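Local coordinates for regulatory protein RecX (Lactobacillus reuteri, PDB 3D5L) that modulates the activity of the RecA recombinase and carries three small three-helix domains, at residues T124-P129 against A162-L167; Q134-K139 against S144-A149; R171-Q176 against E182-Q187. All blocks are in the same frame, centred on the assembly; numbering follows the deposited sequence.

Contact 1 of 3, residues T124-P129 against A162-L167; sequences TDLKGP and AKKLAL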
loop_
_atom_site.group_PDB
_atom_site.type_symbol
_atom_site.label_atom_id
_atom_site.label_comp_id
_atom_site.label_asym_id
_atom_site.label_seq_id
_atom_site.Cartn_x
_atom_site.Cartn_y
_atom_site.Cartn_z
ATOM N N THR A 124 4.668 15.765 11.848
ATOM C CA THR A 124 5.020 15.066 13.075
ATOM C C THR A 124 6.481 14.641 13.205
ATOM O O THR A 124 6.852 14.002 14.193
ATOM C CB THR A 124 4.164 13.778 13.222
ATOM O OG1 THR A 124 4.536 12.844 12.196
ATOM C CG2 THR A 124 2.664 14.090 13.089
ATOM N N ASP A 125 7.314 14.989 12.234
ATOM C CA ASP A 125 8.703 14.556 12.290
ATOM C C ASP A 125 9.757 15.596 11.927
ATOM O O ASP A 125 9.445 16.702 11.492
ATOM C CB ASP A 125 8.876 13.347 11.381
ATOM C CG ASP A 125 9.342 12.125 12.123
ATOM O OD1 ASP A 125 10.314 12.246 12.910
ATOM O OD2 ASP A 125 8.741 11.046 11.911
ATOM N N LEU A 126 11.019 15.211 12.102
ATOM C CA LEU A 126 12.144 16.085 11.793
ATOM C C LEU A 126 13.147 15.391 10.868
ATOM O O LEU A 126 14.367 15.529 11.016
ATOM C CB LEU A 126 12.819 16.542 13.089
ATOM C CG LEU A 126 11.913 17.347 14.029
ATOM C CD1 LEU A 126 12.684 17.755 15.287
ATOM C CD2 LEU A 126 11.389 18.579 13.297
ATOM N N LYS A 127 12.621 14.640 9.907
ATOM C CA LYS A 127 13.460 13.939 8.946
ATOM C C LYS A 127 13.625 14.824 7.716
ATOM O O LYS A 127 12.764 15.650 7.416
ATOM C CB LYS A 127 12.822 12.602 8.546
ATOM C CG LYS A 127 12.501 11.671 9.711
ATOM C CD LYS A 127 11.927 10.347 9.207
ATOM C CE LYS A 127 11.134 9.608 10.292
ATOM N NZ LYS A 127 11.928 9.309 11.513
ATOM N N GLY A 128 14.738 14.644 7.017
ATOM C CA GLY A 128 15.012 15.425 5.828
ATOM C C GLY A 128 14.674 14.673 4.552
ATOM O O GLY A 128 14.327 13.495 4.596
ATOM N N PRO A 129 14.760 15.335 3.395
ATOM C CA PRO A 129 14.456 14.715 2.100
ATOM C C PRO A 129 15.199 13.419 1.820
ATOM O O PRO A 129 14.612 12.463 1.339
ATOM C CB PRO A 129 14.822 15.805 1.104
ATOM C CG PRO A 129 14.443 17.045 1.848
ATOM C CD PRO A 129 15.022 16.776 3.234
ATOM N N ALA A 162 14.970 21.763 10.141
ATOM C CA ALA A 162 16.392 21.633 10.428
ATOM C C ALA A 162 16.828 22.501 11.616
ATOM O O ALA A 162 17.662 22.075 12.422
ATOM C CB ALA A 162 17.205 21.981 9.192
ATOM N N LYS A 163 16.283 23.713 11.724
ATOM C CA LYS A 163 16.624 24.587 12.850
ATOM C C LYS A 163 16.193 23.873 14.130
ATOM O O LYS A 163 16.946 23.803 15.104
ATOM C CB LYS A 163 15.888 25.931 12.755
ATOM C CG LYS A 163 16.349 26.838 11.631
ATOM C CD LYS A 163 15.398 28.032 11.443
ATOM C CE LYS A 163 15.804 28.880 10.230
ATOM N NZ LYS A 163 14.852 29.995 9.930
ATOM N N LYS A 164 14.974 23.338 14.106
ATOM C CA LYS A 164 14.408 22.621 15.237
ATOM C C LYS A 164 15.306 21.447 15.622
ATOM O O LYS A 164 15.668 21.282 16.790
ATOM C CB LYS A 164 13.001 22.126 14.879
ATOM C CG LYS A 164 12.371 21.201 15.893
ATOM C CD LYS A 164 12.058 21.904 17.203
ATOM C CE LYS A 164 11.556 20.901 18.249
ATOM N NZ LYS A 164 10.402 20.086 17.755
ATOM N N LEU A 165 15.671 20.638 14.637
ATOM C CA LEU A 165 16.542 19.489 14.872
ATOM C C LEU A 165 17.910 19.954 15.388
ATOM O O LEU A 165 18.432 19.408 16.358
ATOM C CB LEU A 165 16.724 18.698 13.570
ATOM C CG LEU A 165 17.729 17.547 13.498
ATOM C CD1 LEU A 165 17.274 16.397 14.371
ATOM C CD2 LEU A 165 17.871 17.092 12.044
ATOM N N ALA A 166 18.484 20.959 14.732
ATOM C CA ALA A 166 19.792 21.478 15.123
ATOM C C ALA A 166 19.791 22.001 16.560
ATOM O O ALA A 166 20.747 21.782 17.300
ATOM C CB ALA A 166 20.239 22.587 14.159
ATOM N N LEU A 167 18.722 22.686 16.954
ATOM C CA LEU A 167 18.640 23.220 18.305
ATOM C C LEU A 167 18.581 22.075 19.288
ATOM O O LEU A 167 19.104 22.159 20.396
ATOM C CB LEU A 167 17.398 24.103 18.472
ATOM C CG LEU A 167 17.390 25.436 17.717
ATOM C CD1 LEU A 167 16.171 26.248 18.156
ATOM C CD2 LEU A 167 18.681 26.213 18.007
#
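Leu126 sets its CG anti to its own carbonyl carbon, beside the backbone N (chi1 -61°), and this swings the fork of the side chain out of the 124-129 loop onto the helix that carries Lys164. Lys164 has its CG anti to the backbone N (chi1 172°), and the chain bends at its second and fourth torsions; the two side chains cross at about a right angle. Both Leu126 methyls end up against one methylene: CD1 lies 3.5 Å from Lys164 CG and CD2 3.8 Å from the same carbon. The bend at the end of the lysine brings NZ to 4.1 Å from Leu126 CD1. Leu165 has the same first two torsions but meets the loop differently: its CD2 rests 4.0 Å from the carbonyl O of Leu126, while the CB atoms of Leu126 and Leu165 stand 4.5 Å apart. In the fold, this joins the turn between helices 110-124 and 129-138, part of the second three-helix domain, to helix 155-172 in the third. Leu161 of that helix also touches Leu126, and Leu165 goes on to pack against Leu189, Lys192 and Phe194. The loop is held behind the leucine by Asp125, whose OD1 accepts Leu126 N through its anti lone pair at 3.2 Å, and Lys127 NZ makes a long ion pair with that oxygen at 3.6 Å. Gly128 then supplies the N-cap of helix 129-138.

Contact 2 of 3, residues Q134-K139 against S144-A149; sequences QHLRQK and SDIDDA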
loop_
_atom_site.group_PDB
_atom_site.type_symbol
_atom_site.label_atom_id
_atom_site.label_comp_id
_atom_site.label_asym_id
_atom_site.label_seq_id
_atom_site.Cartn_x
_atom_site.Cartn_y
_atom_site.Cartn_z
ATOM N N GLN A 134 14.657 7.783 0.922
ATOM C CA GLN A 134 15.123 6.444 1.216
ATOM C C GLN A 134 13.981 5.578 1.736
ATOM O O GLN A 134 13.874 4.411 1.380
ATOM C CB GLN A 134 16.249 6.509 2.249
ATOM C CG GLN A 134 16.752 5.152 2.700
ATOM C CD GLN A 134 17.982 5.254 3.584
ATOM O OE1 GLN A 134 17.961 5.907 4.634
ATOM N NE2 GLN A 134 19.063 4.594 3.168
ATOM N N HIS A 135 13.121 6.151 2.573
ATOM C CA HIS A 135 12.001 5.396 3.126
ATOM C C HIS A 135 10.962 5.032 2.065
ATOM O O HIS A 135 10.418 3.931 2.077
ATOM C CB HIS A 135 11.320 6.191 4.235
ATOM C CG HIS A 135 10.271 5.421 4.970
ATOM N ND1 HIS A 135 10.550 4.663 6.086
ATOM C CD2 HIS A 135 8.947 5.256 4.724
ATOM C CE1 HIS A 135 9.445 4.064 6.497
ATOM N NE2 HIS A 135 8.459 4.408 5.687
ATOM N N LEU A 136 10.678 5.956 1.155
ATOM C CA LEU A 136 9.700 5.695 0.106
ATOM C C LEU A 136 10.231 4.723 -0.946
ATOM O O LEU A 136 9.455 3.991 -1.557
ATOM C CB LEU A 136 9.245 7.014 -0.532
ATOM C CG LEU A 136 8.416 7.865 0.447
ATOM C CD1 LEU A 136 8.204 9.270 -0.111
ATOM C CD2 LEU A 136 7.077 7.169 0.731
ATOM N N ARG A 137 11.545 4.718 -1.164
ATOM C CA ARG A 137 12.142 3.783 -2.115
ATOM C C ARG A 137 11.908 2.383 -1.546
ATOM O O ARG A 137 11.579 1.454 -2.281
ATOM C CB ARG A 137 13.652 4.025 -2.268
ATOM C CG ARG A 137 14.046 5.071 -3.304
ATOM C CD ARG A 137 15.533 5.442 -3.179
ATOM N NE ARG A 137 15.995 6.269 -4.291
ATOM C CZ ARG A 137 17.140 6.951 -4.308
ATOM N NH1 ARG A 137 17.963 6.921 -3.263
ATOM N NH2 ARG A 137 17.470 7.657 -5.384
ATOM N N GLN A 138 12.053 2.245 -0.231
ATOM C CA GLN A 138 11.848 0.952 0.434
ATOM C C GLN A 138 10.387 0.505 0.419
ATOM O O GLN A 138 10.100 -0.681 0.541
ATOM C CB GLN A 138 12.343 1.003 1.888
ATOM C CG GLN A 138 13.852 1.193 2.059
ATOM C CD GLN A 138 14.290 1.139 3.532
ATOM O OE1 GLN A 138 14.142 0.108 4.204
ATOM N NE2 GLN A 138 14.831 2.251 4.036
ATOM N N LYS A 139 9.469 1.458 0.284
ATOM C CA LYS A 139 8.036 1.170 0.241
ATOM C C LYS A 139 7.619 0.808 -1.186
ATOM O O LYS A 139 6.429 0.644 -1.477
ATOM C CB LYS A 139 7.232 2.385 0.717
ATOM C CG LYS A 139 7.330 2.678 2.199
ATOM C CD LYS A 139 6.584 1.634 3.024
ATOM C CE LYS A 139 6.650 1.976 4.516
ATOM N NZ LYS A 139 5.771 1.119 5.366
ATOM N N SER A 144 10.007 9.057 -9.587
ATOM C CA SER A 144 9.129 10.126 -10.048
ATOM C C SER A 144 8.078 10.462 -8.989
ATOM O O SER A 144 7.838 11.630 -8.713
ATOM C CB SER A 144 8.441 9.714 -11.339
ATOM O OG SER A 144 7.599 8.612 -11.106
ATOM N N ASP A 145 7.451 9.443 -8.401
ATOM C CA ASP A 145 6.446 9.667 -7.356
ATOM C C ASP A 145 7.122 10.227 -6.094
ATOM O O ASP A 145 6.515 10.963 -5.320
ATOM C CB ASP A 145 5.715 8.358 -6.989
ATOM C CG ASP A 145 4.797 7.856 -8.094
ATOM O OD1 ASP A 145 4.429 8.653 -8.977
ATOM O OD2 ASP A 145 4.414 6.662 -8.080
ATOM N N ILE A 146 8.386 9.877 -5.889
ATOM C CA ILE A 146 9.097 10.376 -4.711
ATOM C C ILE A 146 9.468 11.836 -4.858
ATOM O O ILE A 146 9.340 12.618 -3.912
ATOM C CB ILE A 146 10.383 9.580 -4.436
ATOM C CG1 ILE A 146 10.015 8.178 -3.943
ATOM C CG2 ILE A 146 11.241 10.336 -3.419
ATOM C CD1 ILE A 146 11.103 7.150 -4.127
ATOM N N ASP A 147 9.945 12.198 -6.043
ATOM C CA ASP A 147 10.326 13.575 -6.286
ATOM C C ASP A 147 9.076 14.449 -6.181
ATOM O O ASP A 147 9.128 15.526 -5.593
ATOM C CB ASP A 147 10.980 13.727 -7.666
ATOM C CG ASP A 147 12.320 13.000 -7.769
ATOM O OD1 ASP A 147 13.002 12.860 -6.727
ATOM O OD2 ASP A 147 12.691 12.573 -8.892
ATOM N N ASP A 148 7.955 13.981 -6.730
ATOM C CA ASP A 148 6.704 14.746 -6.652
ATOM C C ASP A 148 6.301 15.001 -5.188
ATOM O O ASP A 148 5.927 16.109 -4.814
ATOM C CB ASP A 148 5.551 14.015 -7.370
ATOM C CG ASP A 148 5.747 13.935 -8.880
ATOM O OD1 ASP A 148 6.633 14.644 -9.410
ATOM O OD2 ASP A 148 5.009 13.171 -9.549
ATOM N N ALA A 149 6.388 13.970 -4.357
ATOM C CA ALA A 149 6.029 14.100 -2.948
ATOM C C ALA A 149 6.995 15.013 -2.197
ATOM O O ALA A 149 6.583 15.763 -1.317
ATOM C CB ALA A 149 5.993 12.718 -2.293
#
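Ile146 is the residue of helix 143-149 that reaches across to Leu136 and Arg137, and the residues beside it turn to other work. One step before it, Asp145 points off to the flank, where its side chain touches His111 of helix 110-124. Ile146 itself places CG1 anti to its carbonyl carbon (chi1 -70°) and carries CD1 onward in an extended arm (chi2 158°) toward helix 129-138. Along that arm CG1 meets Leu136 CB at 3.7 Å, with CD1 4.0 Å from the same CB. The terminal methyl CD1 then lies 3.7 Å from Arg137 CG and 3.9 Å from Arg137 N, so the isoleucine tip sits where the arginine chain leaves its backbone. The two side chains cross there at about a right angle. Only the aliphatic root of Arg137 is used in this way; the chain runs extended from CG to NE, and its polar end makes a salt bridge to Glu143. These two short helices, with helix 110-124 against them, form the compact bundle of the second three-helix RecX domain, a helix-turn-helix relative. Asp147, next in line, faces outward; its OD1 is 7.0 Å from Arg137 NH2, too far to pair, although the opposite charges may attract weakly. Asp148 OD2 takes a hydrogen bond from His111 NE2. One turn on from Ile146, Ala149 directs its CB inward to 4.6 Å from Leu136 CD1, and the same small side chain packs on Ala114 and Val118.

Contact 3 of 3, residues R171-Q176 against E182-Q187; sequences RRYRNQ and EQKVQQ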
loop_
_atom_site.group_PDB
_atom_site.type_symbol
_atom_site.label_atom_id
_atom_site.label_comp_id
_atom_site.label_asym_id
_atom_site.label_seq_id
_atom_site.Cartn_x
_atom_site.Cartn_y
_atom_site.Cartn_z
ATOM N N ARG A 171 21.630 21.014 21.929
ATOM C CA ARG A 171 21.313 20.828 23.334
ATOM C C ARG A 171 21.715 19.415 23.757
ATOM O O ARG A 171 22.207 19.198 24.864
ATOM C CB ARG A 171 19.813 21.047 23.565
ATOM C CG ARG A 171 19.349 20.714 24.967
ATOM C CD ARG A 171 18.035 21.409 25.286
ATOM N NE ARG A 171 17.517 21.029 26.598
ATOM C CZ ARG A 171 17.059 19.816 26.900
ATOM N NH1 ARG A 171 17.049 18.855 25.981
ATOM N NH2 ARG A 171 16.607 19.564 28.122
ATOM N N ARG A 172 21.522 18.462 22.854
ATOM C CA ARG A 172 21.867 17.078 23.123
ATOM C C ARG A 172 23.380 16.860 23.249
ATOM O O ARG A 172 23.810 15.985 23.990
ATOM C CB ARG A 172 21.311 16.174 22.020
ATOM C CG ARG A 172 21.666 14.704 22.189
ATOM C CD ARG A 172 21.217 13.868 20.999
ATOM N NE ARG A 172 19.766 13.862 20.839
ATOM C CZ ARG A 172 19.117 13.173 19.901
ATOM N NH1 ARG A 172 19.795 12.426 19.034
ATOM N NH2 ARG A 172 17.790 13.235 19.823
ATOM N N TYR A 173 24.179 17.650 22.530
ATOM C CA TYR A 173 25.638 17.516 22.575
ATOM C C TYR A 173 26.316 18.736 23.182
ATOM O O TYR A 173 27.442 19.085 22.800
ATOM C CB TYR A 173 26.194 17.289 21.168
ATOM C CG TYR A 173 25.677 16.034 20.513
ATOM C CD1 TYR A 173 26.025 14.772 20.999
ATOM C CD2 TYR A 173 24.820 16.107 19.414
ATOM C CE1 TYR A 173 25.526 13.605 20.401
ATOM C CE2 TYR A 173 24.316 14.957 18.811
ATOM C CZ TYR A 173 24.673 13.708 19.308
ATOM O OH TYR A 173 24.182 12.568 18.702
ATOM N N ARG A 174 25.619 19.371 24.123
ATOM C CA ARG A 174 26.094 20.569 24.817
ATOM C C ARG A 174 27.336 20.299 25.655
ATOM O O ARG A 174 28.014 21.224 26.085
ATOM C CB ARG A 174 24.994 21.111 25.741
ATOM C CG ARG A 174 24.522 20.097 26.793
ATOM C CD ARG A 174 23.624 20.705 27.886
ATOM N NE ARG A 174 22.383 21.277 27.370
ATOM C CZ ARG A 174 22.275 22.489 26.824
ATOM N NH1 ARG A 174 23.340 23.281 26.722
ATOM N NH2 ARG A 174 21.095 22.909 26.377
ATOM N N ASN A 175 27.616 19.021 25.878
ATOM C CA ASN A 175 28.748 18.580 26.680
ATOM C C ASN A 175 30.082 18.582 25.926
ATOM O O ASN A 175 31.152 18.598 26.541
ATOM C CB ASN A 175 28.460 17.175 27.192
ATOM C CG ASN A 175 28.219 16.189 26.063
ATOM O OD1 ASN A 175 27.343 16.397 25.211
ATOM N ND2 ASN A 175 28.991 15.102 26.053
ATOM N N GLN A 176 30.005 18.571 24.596
ATOM C CA GLN A 176 31.185 18.546 23.727
ATOM C C GLN A 176 31.740 19.929 23.400
ATOM O O GLN A 176 31.011 20.915 23.405
ATOM C CB GLN A 176 30.848 17.803 22.428
ATOM C CG GLN A 176 30.465 16.351 22.661
ATOM C CD GLN A 176 30.178 15.603 21.381
ATOM O OE1 GLN A 176 30.651 15.987 20.308
ATOM N NE2 GLN A 176 29.424 14.516 21.484
ATOM N N GLU A 182 29.683 21.412 16.926
ATOM C CA GLU A 182 29.142 21.869 15.658
ATOM C C GLU A 182 29.153 20.735 14.619
ATOM O O GLU A 182 28.131 20.461 13.993
ATOM C CB GLU A 182 29.943 23.065 15.125
ATOM C CG GLU A 182 30.485 24.032 16.183
ATOM C CD GLU A 182 29.410 24.780 16.970
ATOM O OE1 GLU A 182 28.543 25.421 16.333
ATOM O OE2 GLU A 182 29.442 24.743 18.228
ATOM N N GLN A 183 30.298 20.077 14.443
ATOM C CA GLN A 183 30.402 18.992 13.464
ATOM C C GLN A 183 29.324 17.936 13.687
ATOM O O GLN A 183 28.713 17.451 12.737
ATOM C CB GLN A 183 31.776 18.316 13.531
ATOM C CG GLN A 183 32.966 19.238 13.328
ATOM C CD GLN A 183 34.277 18.470 13.225
ATOM O OE1 GLN A 183 34.800 18.256 12.129
ATOM N NE2 GLN A 183 34.805 18.032 14.370
ATOM N N LYS A 184 29.107 17.574 14.946
ATOM C CA LYS A 184 28.107 16.575 15.316
ATOM C C LYS A 184 26.715 17.007 14.827
ATOM O O LYS A 184 25.891 16.176 14.442
ATOM C CB LYS A 184 28.093 16.409 16.841
ATOM C CG LYS A 184 27.446 15.134 17.322
ATOM C CD LYS A 184 28.257 13.928 16.895
ATOM C CE LYS A 184 27.536 12.626 17.241
ATOM N NZ LYS A 184 28.371 11.449 16.872
ATOM N N VAL A 185 26.460 18.310 14.861
ATOM C CA VAL A 185 25.184 18.851 14.414
ATOM C C VAL A 185 25.115 18.841 12.884
ATOM O O VAL A 185 24.069 18.544 12.315
ATOM C CB VAL A 185 24.983 20.298 14.923
ATOM C CG1 VAL A 185 23.721 20.875 14.335
ATOM C CG2 VAL A 185 24.917 20.318 16.457
ATOM N N GLN A 186 26.228 19.167 12.226
ATOM C CA GLN A 186 26.292 19.176 10.766
ATOM C C GLN A 186 26.044 17.763 10.270
ATOM O O GLN A 186 25.204 17.530 9.414
ATOM C CB GLN A 186 27.674 19.593 10.263
ATOM C CG GLN A 186 28.158 20.970 10.655
ATOM C CD GLN A 186 29.517 21.276 10.039
ATOM O OE1 GLN A 186 29.627 21.529 8.834
ATOM N NE2 GLN A 186 30.563 21.233 10.863
ATOM N N GLN A 187 26.810 16.824 10.811
ATOM C CA GLN A 187 26.683 15.429 10.435
ATOM C C GLN A 187 25.288 14.893 10.752
ATOM O O GLN A 187 24.714 14.137 9.964
ATOM C CB GLN A 187 27.759 14.605 11.147
ATOM C CG GLN A 187 29.155 14.796 10.548
ATOM C CD GLN A 187 30.276 14.219 11.416
ATOM O OE1 GLN A 187 30.201 13.077 11.875
ATOM N NE2 GLN A 187 31.321 15.011 11.634
#
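Tyr173 and Lys184 meet face against chain: the lysine lays its aliphatic part over one face of the ring, crossing it at about a right angle. Tyr173 holds its CG anti to its own carbonyl carbon, beside the backbone N, which turns the ring toward the 182-187 helix. The key atom is Lys184 CG, 3.5 Å from the centroid of the Tyr173 ring and 12° off the ring normal, a CH-pi contact almost straight above the centre. Lys184 gets there by setting CG anti to its backbone N (chi1 -162°) and bending at the next torsion (chi2 66°), beyond which it runs straight. That bend sends CE along the far end of the tyrosine, 3.7 Å from Tyr173 CZ and equally 3.7 Å from Tyr173 OH. The opposite face is covered from the tyrosine's own segment by Arg172 CG, 4.2 Å above the ring plane, so methylenes of two cationic side chains sandwich the ring. A serine at Tyr173 would probably leave both methylene chains without the flat surface between them and set the Lys184 chain free to turn in solvent. Beside the ring, Gln176 reaches the same lysine more loosely, its OE1 4.3 Å from Lys184 CB. Gln176 is brought alongside by a type I turn, closed by the backbone bond from Gln176 N to Tyr173 O at 3.2 Å. Further in, Val185 packs on Ala166, Leu169 and Phe170 of helix 155-172. The tyrosine thus lies where that helix ends and the chain turns back into helix 178-191, an outer corner of the helical hairpin in the third three-helix RecX domain.

How the contacts relate
Contact 2 is the buried one, inside the second three-helix domain, whereas contact 3 lies at the surface of the third. Contact 1 is partly buried and differs in kind, since it joins those two domains to each other. Contacts 1 and 3 share helix 155-172 and touch through Ala166 CB and Val185 CG1, 3.9 Å apart; contacts 2 and 3 have centres about 29 Å apart and do not meet. All three use methylenes of a charged side chain: a lysine methylene meets a leucine fork in contact 1, lysine methylenes lie over an aromatic face in contact 3, and in contact 2 Ile146 packs on the aliphatic root of Arg137 as well as on Leu136, the isoleucine-leucine pair setting it apart.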